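Local coordinates for protein 3-ketosteroid-delta4-5alpha-dehydrogenase (Rhodococcus jostii, PDB 4AT2) that probably uses a bound FAD to oxidise 3-ketosteroids, introducing the delta-4 double bond during bacterial steroid breakdown, at residues 37-48 and 249-260; 219-227 and 239-250. One frame throughout, in Å; residues are numbered along the deposited sequence.

Contact 1 (37-48 and 249-260); sequences EWDYEADVVVAG and AVRARRGVVLAT. With FAD (flavin-adenine dinucleotide), chain D.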
loop_
_atom_site.group_PDB
_atom_site.type_symbol
_atom_site.label_atom_id
_atom_site.label_comp_id
_atom_site.label_asym_id
_atom_site.label_seq_id
_atom_site.Cartn_x
_atom_site.Cartn_y
_atom_site.Cartn_z
ATOM N N GLU A 37 -13.974 25.324 -31.826
ATOM C CA GLU A 37 -12.889 26.298 -31.906
ATOM C C GLU A 37 -11.932 26.153 -30.730
ATOM O O GLU A 37 -12.338 25.784 -29.625
ATOM C CB GLU A 37 -13.418 27.737 -32.005
ATOM C CG GLU A 37 -13.963 28.319 -30.708
ATOM C CD GLU A 37 -14.101 29.831 -30.765
ATOM O OE1 GLU A 37 -14.941 30.324 -31.548
ATOM O OE2 GLU A 37 -13.367 30.525 -30.025
ATOM N N TRP A 38 -10.661 26.441 -30.987
ATOM C CA TRP A 38 -9.633 26.408 -29.957
ATOM C C TRP A 38 -9.457 27.791 -29.414
ATOM O O TRP A 38 -9.185 28.729 -30.168
ATOM C CB TRP A 38 -8.328 25.893 -30.540
ATOM C CG TRP A 38 -8.408 24.463 -31.022
ATOM C CD1 TRP A 38 -8.518 24.008 -32.336
ATOM C CD2 TRP A 38 -8.376 23.244 -30.202
ATOM N NE1 TRP A 38 -8.554 22.633 -32.381
ATOM C CE2 TRP A 38 -8.476 22.113 -31.138
ATOM C CE3 TRP A 38 -8.284 22.983 -28.840
ATOM C CZ2 TRP A 38 -8.479 20.798 -30.703
ATOM C CZ3 TRP A 38 -8.285 21.650 -28.417
ATOM C CH2 TRP A 38 -8.377 20.584 -29.326
ATOM N N ASP A 39 -9.638 27.946 -28.108
ATOM C CA ASP A 39 -9.486 29.249 -27.466
ATOM C C ASP A 39 -8.032 29.684 -27.396
ATOM O O ASP A 39 -7.726 30.878 -27.480
ATOM C CB ASP A 39 -10.097 29.234 -26.066
ATOM C CG ASP A 39 -11.572 28.970 -26.098
ATOM O OD1 ASP A 39 -12.334 29.950 -26.211
ATOM O OD2 ASP A 39 -11.978 27.796 -26.064
ATOM N N TYR A 40 -7.145 28.705 -27.235
ATOM C CA TYR A 40 -5.713 28.940 -27.168
ATOM C C TYR A 40 -5.029 27.803 -27.913
ATOM O O TYR A 40 -5.597 26.716 -28.047
ATOM C CB TYR A 40 -5.207 28.968 -25.714
ATOM C CG TYR A 40 -5.860 29.996 -24.809
ATOM C CD1 TYR A 40 -7.007 29.678 -24.092
ATOM C CD2 TYR A 40 -5.315 31.274 -24.652
ATOM C CE1 TYR A 40 -7.618 30.604 -23.262
ATOM C CE2 TYR A 40 -5.916 32.212 -23.814
ATOM C CZ TYR A 40 -7.065 31.864 -23.118
ATOM O OH TYR A 40 -7.677 32.772 -22.271
ATOM N N GLU A 41 -3.818 28.061 -28.395
ATOM C CA GLU A 41 -3.006 27.038 -29.061
ATOM C C GLU A 41 -1.537 27.232 -28.702
ATOM O O GLU A 41 -1.071 28.360 -28.561
ATOM C CB GLU A 41 -3.153 27.097 -30.590
ATOM C CG GLU A 41 -4.565 26.921 -31.124
ATOM C CD GLU A 41 -4.644 27.087 -32.636
ATOM O OE1 GLU A 41 -3.941 26.341 -33.360
ATOM O OE2 GLU A 41 -5.408 27.966 -33.101
ATOM N N ALA A 42 -0.815 26.120 -28.567
ATOM C CA ALA A 42 0.628 26.122 -28.332
ATOM C C ALA A 42 1.215 24.824 -28.864
ATOM O O ALA A 42 0.478 23.910 -29.234
ATOM C CB ALA A 42 0.937 26.262 -26.843
ATOM N N ASP A 43 2.539 24.739 -28.910
ATOM C CA ASP A 43 3.188 23.479 -29.263
ATOM C C ASP A 43 3.166 22.556 -28.054
ATOM O O ASP A 43 2.770 21.402 -28.154
ATOM C CB ASP A 43 4.635 23.708 -29.675
ATOM C CG ASP A 43 4.760 24.426 -30.994
ATOM O OD1 ASP A 43 3.881 24.252 -31.863
ATOM O OD2 ASP A 43 5.744 25.168 -31.146
ATOM N N VAL A 44 3.604 23.090 -26.920
ATOM C CA VAL A 44 3.654 22.342 -25.669
ATOM C C VAL A 44 2.752 23.038 -24.663
ATOM O O VAL A 44 2.932 24.224 -24.368
ATOM C CB VAL A 44 5.104 22.206 -25.147
ATOM C CG1 VAL A 44 5.125 21.551 -23.767
ATOM C CG2 VAL A 44 5.933 21.385 -26.127
ATOM N N VAL A 45 1.759 22.298 -24.175
ATOM C CA VAL A 45 0.817 22.813 -23.186
ATOM C C VAL A 45 1.143 22.159 -21.849
ATOM O O VAL A 45 1.103 20.938 -21.724
ATOM C CB VAL A 45 -0.646 22.553 -23.605
ATOM C CG1 VAL A 45 -1.608 22.927 -22.479
ATOM C CG2 VAL A 45 -0.977 23.358 -24.862
ATOM N N VAL A 46 1.505 22.989 -20.873
ATOM C CA VAL A 46 1.883 22.506 -19.536
ATOM C C VAL A 46 0.746 22.798 -18.571
ATOM O O VAL A 46 0.404 23.963 -18.331
ATOM C CB VAL A 46 3.173 23.185 -19.030
ATOM C CG1 VAL A 46 3.542 22.675 -17.632
ATOM C CG2 VAL A 46 4.313 22.958 -20.018
ATOM N N ALA A 47 0.176 21.743 -18.004
ATOM C CA ALA A 47 -0.873 21.904 -17.000
ATOM C C ALA A 47 -0.254 21.945 -15.600
ATOM O O ALA A 47 0.250 20.928 -15.108
ATOM C CB ALA A 47 -1.891 20.779 -17.116
ATOM N N GLY A 48 -0.282 23.116 -14.969
ATOM C CA GLY A 48 0.262 23.266 -13.613
ATOM C C GLY A 48 1.577 24.022 -13.580
ATOM O O GLY A 48 2.551 23.620 -14.225
ATOM N N ALA A 249 -11.060 25.460 -24.776
ATOM C CA ALA A 249 -10.246 24.353 -25.311
ATOM C C ALA A 249 -8.872 24.879 -25.702
ATOM O O ALA A 249 -8.757 25.942 -26.311
ATOM C CB ALA A 249 -10.940 23.707 -26.504
ATOM N N VAL A 250 -7.831 24.134 -25.348
ATOM C CA VAL A 250 -6.459 24.559 -25.602
ATOM C C VAL A 250 -5.764 23.492 -26.434
ATOM O O VAL A 250 -5.680 22.339 -26.009
ATOM C CB VAL A 250 -5.681 24.770 -24.279
ATOM C CG1 VAL A 250 -4.253 25.191 -24.574
ATOM C CG2 VAL A 250 -6.372 25.808 -23.391
ATOM N N ARG A 251 -5.271 23.878 -27.609
ATOM C CA ARG A 251 -4.642 22.938 -28.532
ATOM C C ARG A 251 -3.161 22.768 -28.222
ATOM O O ARG A 251 -2.472 23.747 -27.945
ATOM C CB ARG A 251 -4.807 23.400 -29.979
ATOM C CG ARG A 251 -4.501 22.285 -30.963
ATOM C CD ARG A 251 -5.126 22.537 -32.316
ATOM N NE ARG A 251 -4.246 23.301 -33.191
ATOM C CZ ARG A 251 -3.260 22.769 -33.914
ATOM N NH1 ARG A 251 -3.002 21.464 -33.841
ATOM N NH2 ARG A 251 -2.521 23.546 -34.698
ATOM N N ALA A 252 -2.697 21.515 -28.249
ATOM C CA ALA A 252 -1.287 21.182 -28.027
ATOM C C ALA A 252 -0.758 20.472 -29.265
ATOM O O ALA A 252 -1.024 19.277 -29.457
ATOM C CB ALA A 252 -1.132 20.289 -26.789
ATOM N N ARG A 253 -0.020 21.192 -30.110
ATOM C CA ARG A 253 0.458 20.612 -31.372
ATOM C C ARG A 253 1.435 19.449 -31.177
ATOM O O ARG A 253 1.423 18.495 -31.959
ATOM C CB ARG A 253 1.095 21.675 -32.278
ATOM C CG ARG A 253 0.204 22.863 -32.604
ATOM C CD ARG A 253 0.958 23.874 -33.458
ATOM N NE ARG A 253 0.258 25.156 -33.541
ATOM C CZ ARG A 253 0.570 26.243 -32.833
ATOM N NH1 ARG A 253 1.591 26.240 -31.976
ATOM N NH2 ARG A 253 -0.136 27.351 -32.998
ATOM N N ARG A 254 2.268 19.526 -30.142
ATOM C CA ARG A 254 3.328 18.532 -29.930
ATOM C C ARG A 254 3.138 17.709 -28.662
ATOM O O ARG A 254 3.468 16.530 -28.633
ATOM C CB ARG A 254 4.703 19.206 -29.900
ATOM C CG ARG A 254 5.026 20.020 -31.147
ATOM C CD ARG A 254 6.461 20.516 -31.116
ATOM N NE ARG A 254 6.707 21.566 -32.111
ATOM C CZ ARG A 254 7.831 22.277 -32.188
ATOM N NH1 ARG A 254 8.833 22.048 -31.348
ATOM N NH2 ARG A 254 7.959 23.217 -33.121
ATOM N N GLY A 255 2.603 18.315 -27.608
ATOM C CA GLY A 255 2.392 17.546 -26.383
ATOM C C GLY A 255 1.760 18.306 -25.242
ATOM O O GLY A 255 1.873 19.528 -25.152
ATOM N N VAL A 256 1.085 17.548 -24.384
ATOM C CA VAL A 256 0.528 18.031 -23.134
ATOM C C VAL A 256 1.408 17.472 -22.017
ATOM O O VAL A 256 1.709 16.272 -21.998
ATOM C CB VAL A 256 -0.916 17.528 -22.926
ATOM C CG1 VAL A 256 -1.401 17.811 -21.504
ATOM C CG2 VAL A 256 -1.857 18.157 -23.949
ATOM N N VAL A 257 1.847 18.346 -21.116
ATOM C CA VAL A 257 2.580 17.920 -19.911
ATOM C C VAL A 257 1.681 18.089 -18.689
ATOM O O VAL A 257 1.313 19.208 -18.334
ATOM C CB VAL A 257 3.884 18.724 -19.688
ATOM C CG1 VAL A 257 4.597 18.249 -18.414
ATOM C CG2 VAL A 257 4.811 18.608 -20.898
ATOM N N LEU A 258 1.349 16.976 -18.043
ATOM C CA LEU A 258 0.582 17.019 -16.794
ATOM C C LEU A 258 1.527 17.254 -15.626
ATOM O O LEU A 258 2.451 16.473 -15.391
ATOM C CB LEU A 258 -0.212 15.722 -16.587
ATOM C CG LEU A 258 -1.194 15.352 -17.713
ATOM C CD1 LEU A 258 -1.822 13.993 -17.429
ATOM C CD2 LEU A 258 -2.272 16.408 -17.872
ATOM N N ALA A 259 1.291 18.344 -14.903
ATOM C CA ALA A 259 2.189 18.781 -13.828
ATOM C C ALA A 259 1.361 19.460 -12.724
ATOM O O ALA A 259 1.784 20.435 -12.102
ATOM C CB ALA A 259 3.248 19.720 -14.388
ATOM N N THR A 260 0.173 18.916 -12.495
ATOM C CA THR A 260 -0.822 19.532 -11.592
ATOM C C THR A 260 -0.782 19.024 -10.150
ATOM O O THR A 260 -1.629 19.396 -9.344
ATOM C CB THR A 260 -2.261 19.358 -12.114
ATOM O OG1 THR A 260 -2.560 17.958 -12.205
ATOM C CG2 THR A 260 -2.429 20.003 -13.475
HETATM P PA FAD D . 2.946 21.927 -7.309
HETATM O O1A FAD D . 4.239 22.593 -7.039
HETATM O O2A FAD D . 1.892 21.983 -6.285
HETATM O O5B FAD D . 2.365 22.522 -8.678
HETATM C C5B FAD D . 1.142 22.029 -9.233
HETATM C C4B FAD D . 0.371 23.212 -9.844
HETATM O O4B FAD D . -0.756 22.618 -10.524
HETATM C C3B FAD D . -0.198 24.102 -8.731
HETATM O O3B FAD D . 0.173 25.480 -8.988
HETATM C C2B FAD D . -1.711 23.880 -8.818
HETATM O O2B FAD D . -2.430 25.096 -8.479
HETATM C C1B FAD D . -1.892 23.510 -10.289
HETATM N N9A FAD D . -3.116 22.728 -10.569
HETATM C C8A FAD D . -3.734 21.826 -9.797
HETATM N N7A FAD D . -4.793 21.366 -10.460
HETATM C C5A FAD D . -4.835 21.973 -11.662
HETATM C C6A FAD D . -5.672 21.901 -12.727
HETATM N N6A FAD D . -6.709 21.066 -12.680
HETATM N N1A FAD D . -5.482 22.646 -13.830
HETATM C C2A FAD D . -4.401 23.511 -13.908
HETATM N N3A FAD D . -3.548 23.582 -12.809
HETATM C C4A FAD D . -3.792 22.812 -11.716
HETATM N N1 FAD D . 9.310 18.300 -1.096
HETATM C C2 FAD D . 10.674 18.355 -1.316
HETATM O O2 FAD D . 11.170 17.632 -2.170
HETATM N N3 FAD D . 11.475 19.232 -0.572
HETATM C C4 FAD D . 10.909 20.029 0.425
HETATM O O4 FAD D . 11.647 20.778 1.071
HETATM C C4X FAD D . 9.529 19.967 0.652
HETATM N N5 FAD D . 8.948 20.709 1.627
HETATM C C5X FAD D . 7.671 20.460 1.978
HETATM C C6 FAD D . 7.137 21.028 3.139
HETATM C C7 FAD D . 5.809 20.790 3.504
HETATM C C7M FAD D . 5.324 21.389 4.684
HETATM C C8 FAD D . 5.000 19.959 2.701
HETATM C C8M FAD D . 3.651 19.683 3.006
HETATM C C9 FAD D . 5.534 19.404 1.536
HETATM C C9A FAD D . 6.873 19.631 1.183
HETATM N N10 FAD D . 7.408 19.067 0.073
HETATM C C10 FAD D . 8.735 19.106 -0.107
HETATM C "C1'" FAD D . 6.576 18.468 -1.003
HETATM C "C2'" FAD D . 6.574 19.390 -2.232
HETATM O "O2'" FAD D . 6.191 20.685 -1.764
HETATM C "C3'" FAD D . 5.571 18.903 -3.290
HETATM O "O3'" FAD D . 5.494 17.467 -3.339
HETATM C "C4'" FAD D . 5.971 19.449 -4.670
HETATM O "O4'" FAD D . 6.039 20.880 -4.583
HETATM C "C5'" FAD D . 4.938 19.052 -5.728
HETATM O "O5'" FAD D . 5.402 19.516 -7.011
HETATM P P FAD D . 4.395 19.544 -8.270
HETATM O O1P FAD D . 3.872 18.201 -8.538
HETATM O O2P FAD D . 5.071 20.321 -9.362
HETATM O O3P FAD D . 3.112 20.335 -7.648
HETATM O O HOH W 1 0.471 29.825 -31.051
HETATM O O HOH W 2 5.222 23.977 -34.146
#
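W38 lays one indole face against R251, whose CD sits 3.5 Å from the centroid of the five-membered ring, a CH-pi contact; V250 N lies in plane at the ring edge. Bent at chi3 (89°), R251 makes a salt-bridge hydrogen bond of 3.1 Å from NE to E41 OE1, in the guanidinium plane but with NE above the carboxylate plane. With a serine in place of W38, the methylenes of R251 would probably lose their flat cover, leaving the E41 salt bridge as their main hold here. D43 OD1 forms a salt bridge with R253, NH1 donating at 3.0 Å. OD2, which accepts from D66 N, lies over the R254 guanidinium by charge alone, no N-H pointing at it; R254 NH1 is hydrogen-bonded to A507 O. At a beta bulge, D43 O accepts from R254 N and G255 N. Across the corner V45 CG2 packs on A252 CB at 3.6 Å. Strand 40-42, beside 246-252, is outermost in the mixed sheet within this chain; 45-47 lies between 255-258 and 67-70 in the parallel sheet.

Contact 2 (219-227 and 239-250); sequences AEYDMRVQT and IVAKQYGKEVAV. With FAD (flavin-adenine dinucleotide), chain D.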
loop_
_atom_site.group_PDB
_atom_site.type_symbol
_atom_site.label_atom_id
_atom_site.label_comp_id
_atom_site.label_asym_id
_atom_site.label_seq_id
_atom_site.Cartn_x
_atom_site.Cartn_y
_atom_site.Cartn_z
ATOM N N ALA A 219 1.774 32.145 -19.975
ATOM C CA ALA A 219 0.974 31.585 -18.878
ATOM C C ALA A 219 -0.460 32.118 -18.887
ATOM O O ALA A 219 -0.688 33.310 -19.120
ATOM C CB ALA A 219 1.637 31.850 -17.530
ATOM N N GLU A 220 -1.416 31.226 -18.643
ATOM C CA GLU A 220 -2.814 31.601 -18.448
ATOM C C GLU A 220 -3.270 31.104 -17.084
ATOM O O GLU A 220 -3.002 29.956 -16.719
ATOM C CB GLU A 220 -3.710 31.020 -19.552
ATOM C CG GLU A 220 -3.644 31.752 -20.890
ATOM C CD GLU A 220 -4.225 33.161 -20.835
ATOM O OE1 GLU A 220 -5.161 33.413 -20.051
ATOM O OE2 GLU A 220 -3.741 34.024 -21.593
ATOM N N TYR A 221 -3.950 31.974 -16.340
ATOM C CA TYR A 221 -4.351 31.687 -14.957
ATOM C C TYR A 221 -5.853 31.430 -14.850
ATOM O O TYR A 221 -6.579 31.576 -15.834
ATOM C CB TYR A 221 -3.879 32.820 -14.029
ATOM C CG TYR A 221 -2.369 32.866 -13.940
ATOM C CD1 TYR A 221 -1.678 31.954 -13.140
ATOM C CD2 TYR A 221 -1.630 33.784 -14.689
ATOM C CE1 TYR A 221 -0.295 31.966 -13.071
ATOM C CE2 TYR A 221 -0.245 33.805 -14.619
ATOM C CZ TYR A 221 0.415 32.888 -13.818
ATOM O OH TYR A 221 1.794 32.892 -13.731
ATOM N N ASP A 222 -6.306 31.022 -13.666
ATOM C CA ASP A 222 -7.671 30.536 -13.457
ATOM C C ASP A 222 -8.046 29.413 -14.426
ATOM O O ASP A 222 -9.218 29.241 -14.767
ATOM C CB ASP A 222 -8.700 31.676 -13.545
ATOM C CG ASP A 222 -10.012 31.326 -12.860
ATOM O OD1 ASP A 222 -9.967 30.725 -11.769
ATOM O OD2 ASP A 222 -11.091 31.646 -13.409
ATOM N N MET A 223 -7.042 28.653 -14.871
ATOM C CA MET A 223 -7.238 27.559 -15.809
ATOM C C MET A 223 -7.365 26.261 -15.059
ATOM O O MET A 223 -6.349 25.669 -14.687
ATOM C CB MET A 223 -6.025 27.432 -16.728
ATOM C CG MET A 223 -6.072 28.306 -17.952
ATOM S SD MET A 223 -7.128 27.607 -19.237
ATOM C CE MET A 223 -6.729 28.771 -20.533
ATOM N N ARG A 224 -8.595 25.818 -14.823
ATOM C CA ARG A 224 -8.794 24.523 -14.205
ATOM C C ARG A 224 -8.931 23.452 -15.283
ATOM O O ARG A 224 -9.995 23.269 -15.853
ATOM C CB ARG A 224 -10.014 24.523 -13.286
ATOM C CG ARG A 224 -10.110 23.240 -12.459
ATOM C CD ARG A 224 -11.326 23.229 -11.555
ATOM N NE ARG A 224 -12.569 23.171 -12.323
ATOM C CZ ARG A 224 -13.786 23.268 -11.793
ATOM N NH1 ARG A 224 -13.935 23.427 -10.480
ATOM N NH2 ARG A 224 -14.854 23.203 -12.576
ATOM N N VAL A 225 -7.845 22.742 -15.564
ATOM C CA VAL A 225 -7.886 21.719 -16.601
ATOM C C VAL A 225 -8.802 20.591 -16.141
ATOM O O VAL A 225 -8.741 20.187 -14.984
ATOM C CB VAL A 225 -6.466 21.202 -16.942
ATOM C CG1 VAL A 225 -6.518 20.107 -18.002
ATOM C CG2 VAL A 225 -5.591 22.345 -17.421
ATOM N N GLN A 226 -9.643 20.098 -17.054
ATOM C CA GLN A 226 -10.694 19.136 -16.725
ATOM C C GLN A 226 -10.555 17.791 -17.428
ATOM O O GLN A 226 -10.795 16.748 -16.819
ATOM C CB GLN A 226 -12.068 19.712 -17.079
ATOM C CG GLN A 226 -12.519 20.871 -16.204
ATOM C CD GLN A 226 -13.682 21.617 -16.823
ATOM O OE1 GLN A 226 -14.586 22.079 -16.126
ATOM N NE2 GLN A 226 -13.671 21.731 -18.139
ATOM N N THR A 227 -10.231 17.809 -18.724
ATOM C CA THR A 227 -10.224 16.587 -19.549
ATOM C C THR A 227 -9.211 16.705 -20.689
ATOM O O THR A 227 -8.926 17.814 -21.142
ATOM C CB THR A 227 -11.612 16.301 -20.190
ATOM O OG1 THR A 227 -11.722 16.974 -21.446
ATOM C CG2 THR A 227 -12.772 16.750 -19.307
ATOM N N ILE A 239 -6.365 20.013 -24.427
ATOM C CA ILE A 239 -7.102 19.842 -23.173
ATOM C C ILE A 239 -8.356 20.710 -23.172
ATOM O O ILE A 239 -8.448 21.671 -23.936
ATOM C CB ILE A 239 -6.241 20.176 -21.919
ATOM C CG1 ILE A 239 -5.848 21.665 -21.850
ATOM C CG2 ILE A 239 -4.997 19.309 -21.859
ATOM C CD1 ILE A 239 -6.916 22.583 -21.273
ATOM N N VAL A 240 -9.300 20.361 -22.310
ATOM C CA VAL A 240 -10.469 21.198 -22.029
ATOM C C VAL A 240 -10.322 21.695 -20.597
ATOM O O VAL A 240 -9.948 20.927 -19.705
ATOM C CB VAL A 240 -11.791 20.408 -22.184
ATOM C CG1 VAL A 240 -12.982 21.256 -21.741
ATOM C CG2 VAL A 240 -11.979 19.947 -23.624
ATOM N N ALA A 241 -10.599 22.981 -20.381
ATOM C CA ALA A 241 -10.507 23.572 -19.039
ATOM C C ALA A 241 -11.699 24.474 -18.754
ATOM O O ALA A 241 -12.424 24.859 -19.666
ATOM C CB ALA A 241 -9.215 24.367 -18.888
ATOM N N LYS A 242 -11.898 24.806 -17.486
ATOM C CA LYS A 242 -12.757 25.942 -17.131
ATOM C C LYS A 242 -11.864 27.140 -16.781
ATOM O O LYS A 242 -10.960 27.019 -15.950
ATOM C CB LYS A 242 -13.700 25.595 -15.967
ATOM C CG LYS A 242 -14.705 26.705 -15.629
ATOM C CD LYS A 242 -15.582 26.352 -14.433
ATOM C CE LYS A 242 -16.597 27.454 -14.150
ATOM N NZ LYS A 242 -17.447 27.159 -12.966
ATOM N N GLN A 243 -12.094 28.279 -17.439
ATOM C CA GLN A 243 -11.343 29.500 -17.136
ATOM C C GLN A 243 -12.297 30.671 -17.097
ATOM O O GLN A 243 -13.115 30.826 -18.007
ATOM C CB GLN A 243 -10.255 29.774 -18.180
ATOM C CG GLN A 243 -9.312 30.912 -17.784
ATOM C CD GLN A 243 -8.535 31.499 -18.953
ATOM O OE1 GLN A 243 -9.024 31.558 -20.088
ATOM N NE2 GLN A 243 -7.316 31.951 -18.674
ATOM N N TYR A 244 -12.170 31.488 -16.052
ATOM C CA TYR A 244 -13.038 32.656 -15.870
ATOM C C TYR A 244 -14.493 32.286 -16.137
ATOM O O TYR A 244 -15.205 32.973 -16.881
ATOM C CB TYR A 244 -12.561 33.846 -16.725
ATOM C CG TYR A 244 -11.123 34.207 -16.412
ATOM C CD1 TYR A 244 -10.716 34.406 -15.092
ATOM C CD2 TYR A 244 -10.172 34.321 -17.420
ATOM C CE1 TYR A 244 -9.393 34.716 -14.786
ATOM C CE2 TYR A 244 -8.850 34.633 -17.124
ATOM C CZ TYR A 244 -8.470 34.825 -15.805
ATOM O OH TYR A 244 -7.156 35.122 -15.480
ATOM N N GLY A 245 -14.917 31.179 -15.527
ATOM C CA GLY A 245 -16.331 30.788 -15.538
ATOM C C GLY A 245 -16.838 30.053 -16.763
ATOM O O GLY A 245 -17.977 29.595 -16.770
ATOM N N LYS A 246 -16.017 29.941 -17.804
ATOM C CA LYS A 246 -16.475 29.291 -19.031
ATOM C C LYS A 246 -15.552 28.171 -19.498
ATOM O O LYS A 246 -14.372 28.132 -19.154
ATOM C CB LYS A 246 -16.740 30.306 -20.159
ATOM C CG LYS A 246 -15.523 31.014 -20.710
ATOM C CD LYS A 246 -15.893 31.786 -21.973
ATOM C CE LYS A 246 -14.654 32.263 -22.705
ATOM N NZ LYS A 246 -13.871 33.228 -21.887
ATOM N N GLU A 247 -16.108 27.265 -20.287
ATOM C CA GLU A 247 -15.313 26.191 -20.875
ATOM C C GLU A 247 -14.431 26.739 -21.988
ATOM O O GLU A 247 -14.899 27.497 -22.848
ATOM C CB GLU A 247 -16.203 25.065 -21.417
ATOM C CG GLU A 247 -15.409 24.002 -22.167
ATOM C CD GLU A 247 -16.229 22.793 -22.574
ATOM O OE1 GLU A 247 -16.859 22.177 -21.694
ATOM O OE2 GLU A 247 -16.217 22.447 -23.773
ATOM N N VAL A 248 -13.154 26.358 -21.961
ATOM C CA VAL A 248 -12.207 26.705 -23.016
ATOM C C VAL A 248 -11.501 25.441 -23.519
ATOM O O VAL A 248 -11.374 24.457 -22.782
ATOM C CB VAL A 248 -11.180 27.771 -22.560
ATOM C CG1 VAL A 248 -11.875 29.082 -22.201
ATOM C CG2 VAL A 248 -10.346 27.270 -21.379
ATOM N N ALA A 249 -11.060 25.460 -24.776
ATOM C CA ALA A 249 -10.246 24.353 -25.311
ATOM C C ALA A 249 -8.872 24.879 -25.702
ATOM O O ALA A 249 -8.757 25.942 -26.311
ATOM C CB ALA A 249 -10.940 23.707 -26.504
ATOM N N VAL A 250 -7.831 24.134 -25.348
ATOM C CA VAL A 250 -6.459 24.559 -25.602
ATOM C C VAL A 250 -5.764 23.492 -26.434
ATOM O O VAL A 250 -5.680 22.339 -26.009
ATOM C CB VAL A 250 -5.681 24.770 -24.279
ATOM C CG1 VAL A 250 -4.253 25.191 -24.574
ATOM C CG2 VAL A 250 -6.372 25.808 -23.391
HETATM P PA FAD D . 2.946 21.927 -7.309
HETATM O O1A FAD D . 4.239 22.593 -7.039
HETATM O O2A FAD D . 1.892 21.983 -6.285
HETATM O O5B FAD D . 2.365 22.522 -8.678
HETATM C C5B FAD D . 1.142 22.029 -9.233
HETATM C C4B FAD D . 0.371 23.212 -9.844
HETATM O O4B FAD D . -0.756 22.618 -10.524
HETATM C C3B FAD D . -0.198 24.102 -8.731
HETATM O O3B FAD D . 0.173 25.480 -8.988
HETATM C C2B FAD D . -1.711 23.880 -8.818
HETATM O O2B FAD D . -2.430 25.096 -8.479
HETATM C C1B FAD D . -1.892 23.510 -10.289
HETATM N N9A FAD D . -3.116 22.728 -10.569
HETATM C C8A FAD D . -3.734 21.826 -9.797
HETATM N N7A FAD D . -4.793 21.366 -10.460
HETATM C C5A FAD D . -4.835 21.973 -11.662
HETATM C C6A FAD D . -5.672 21.901 -12.727
HETATM N N6A FAD D . -6.709 21.066 -12.680
HETATM N N1A FAD D . -5.482 22.646 -13.830
HETATM C C2A FAD D . -4.401 23.511 -13.908
HETATM N N3A FAD D . -3.548 23.582 -12.809
HETATM C C4A FAD D . -3.792 22.812 -11.716
HETATM N N1 FAD D . 9.310 18.300 -1.096
HETATM C C2 FAD D . 10.674 18.355 -1.316
HETATM O O2 FAD D . 11.170 17.632 -2.170
HETATM N N3 FAD D . 11.475 19.232 -0.572
HETATM C C4 FAD D . 10.909 20.029 0.425
HETATM O O4 FAD D . 11.647 20.778 1.071
HETATM C C4X FAD D . 9.529 19.967 0.652
HETATM N N5 FAD D . 8.948 20.709 1.627
HETATM C C5X FAD D . 7.671 20.460 1.978
HETATM C C6 FAD D . 7.137 21.028 3.139
HETATM C C7 FAD D . 5.809 20.790 3.504
HETATM C C7M FAD D . 5.324 21.389 4.684
HETATM C C8 FAD D . 5.000 19.959 2.701
HETATM C C8M FAD D . 3.651 19.683 3.006
HETATM C C9 FAD D . 5.534 19.404 1.536
HETATM C C9A FAD D . 6.873 19.631 1.183
HETATM N N10 FAD D . 7.408 19.067 0.073
HETATM C C10 FAD D . 8.735 19.106 -0.107
HETATM C "C1'" FAD D . 6.576 18.468 -1.003
HETATM C "C2'" FAD D . 6.574 19.390 -2.232
HETATM O "O2'" FAD D . 6.191 20.685 -1.764
HETATM C "C3'" FAD D . 5.571 18.903 -3.290
HETATM O "O3'" FAD D . 5.494 17.467 -3.339
HETATM C "C4'" FAD D . 5.971 19.449 -4.670
HETATM O "O4'" FAD D . 6.039 20.880 -4.583
HETATM C "C5'" FAD D . 4.938 19.052 -5.728
HETATM O "O5'" FAD D . 5.402 19.516 -7.011
HETATM P P FAD D . 4.395 19.544 -8.270
HETATM O O1P FAD D . 3.872 18.201 -8.538
HETATM O O2P FAD D . 5.071 20.321 -9.362
HETATM O O3P FAD D . 3.112 20.335 -7.648
HETATM O O HOH W 3 -4.813 34.561 -17.317
HETATM O O HOH W 4 -13.638 29.812 -13.483
#
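M223 reaches across to the hairpin with its thioether: bent at chi2 (-79°), the chain carries SD to A241 CB and V248 CG2, each at 3.9 Å, and CE beyond it meets V250 CG2 and the amide of Q243. Beside it, V225 CG1 packs on I239 CB at 3.9 Å. Outward from this centre, R224 and K242 form an antiparallel hydrogen-bonded pair, and the backbone N of Q226 and of T227 both donate to V240 O, a classic beta bulge. On the strand edge turned away from the hairpin, V225 N gives a bond of 2.9 Å to N1A of the FAD adenine, and V225 O receives N6A. At the polar edge the amide of Q243 uses NE2 twice, toward OE1 of E220 at 2.9 Å and toward O of Y221 at 3.0 Å, both acceptors lying in the amide plane; its OE1 is hydrogen-bonded to the hydroxyl of Y40. D222 OD2 accepts from Y244 N at 2.9 Å, tying the loop before strand 223-230 to the type I' turn Q243-K246. Strand 236-243 lies between 223-230 and 246-252 in the mixed sheet, with L70 of strand 67-70 touching M223, V225 and I239.

In the fold
The centres of contact 1 and contact 2 lie about 10 Å apart, and the two share A249 and V250 on strand 246-252. Along the chain, 37-48 comes first, then 219-227, 239-250 and 249-260, so the pair of contact 2 falls within the span that contact 1 closes. In the mixed sheet the order 223-230, 236-243, 246-252, 40-42 carries one contact into the other, and Y40 packs on M223. Contact 1 also extends into the parallel sheet, one of whose outermost strands, 218-220, belongs to contact 2. Both reach FAD, contact 2 at the adenine and contact 1 at the ribose and the adenine, consistent with a Rossmann-type dinucleotide-binding fold.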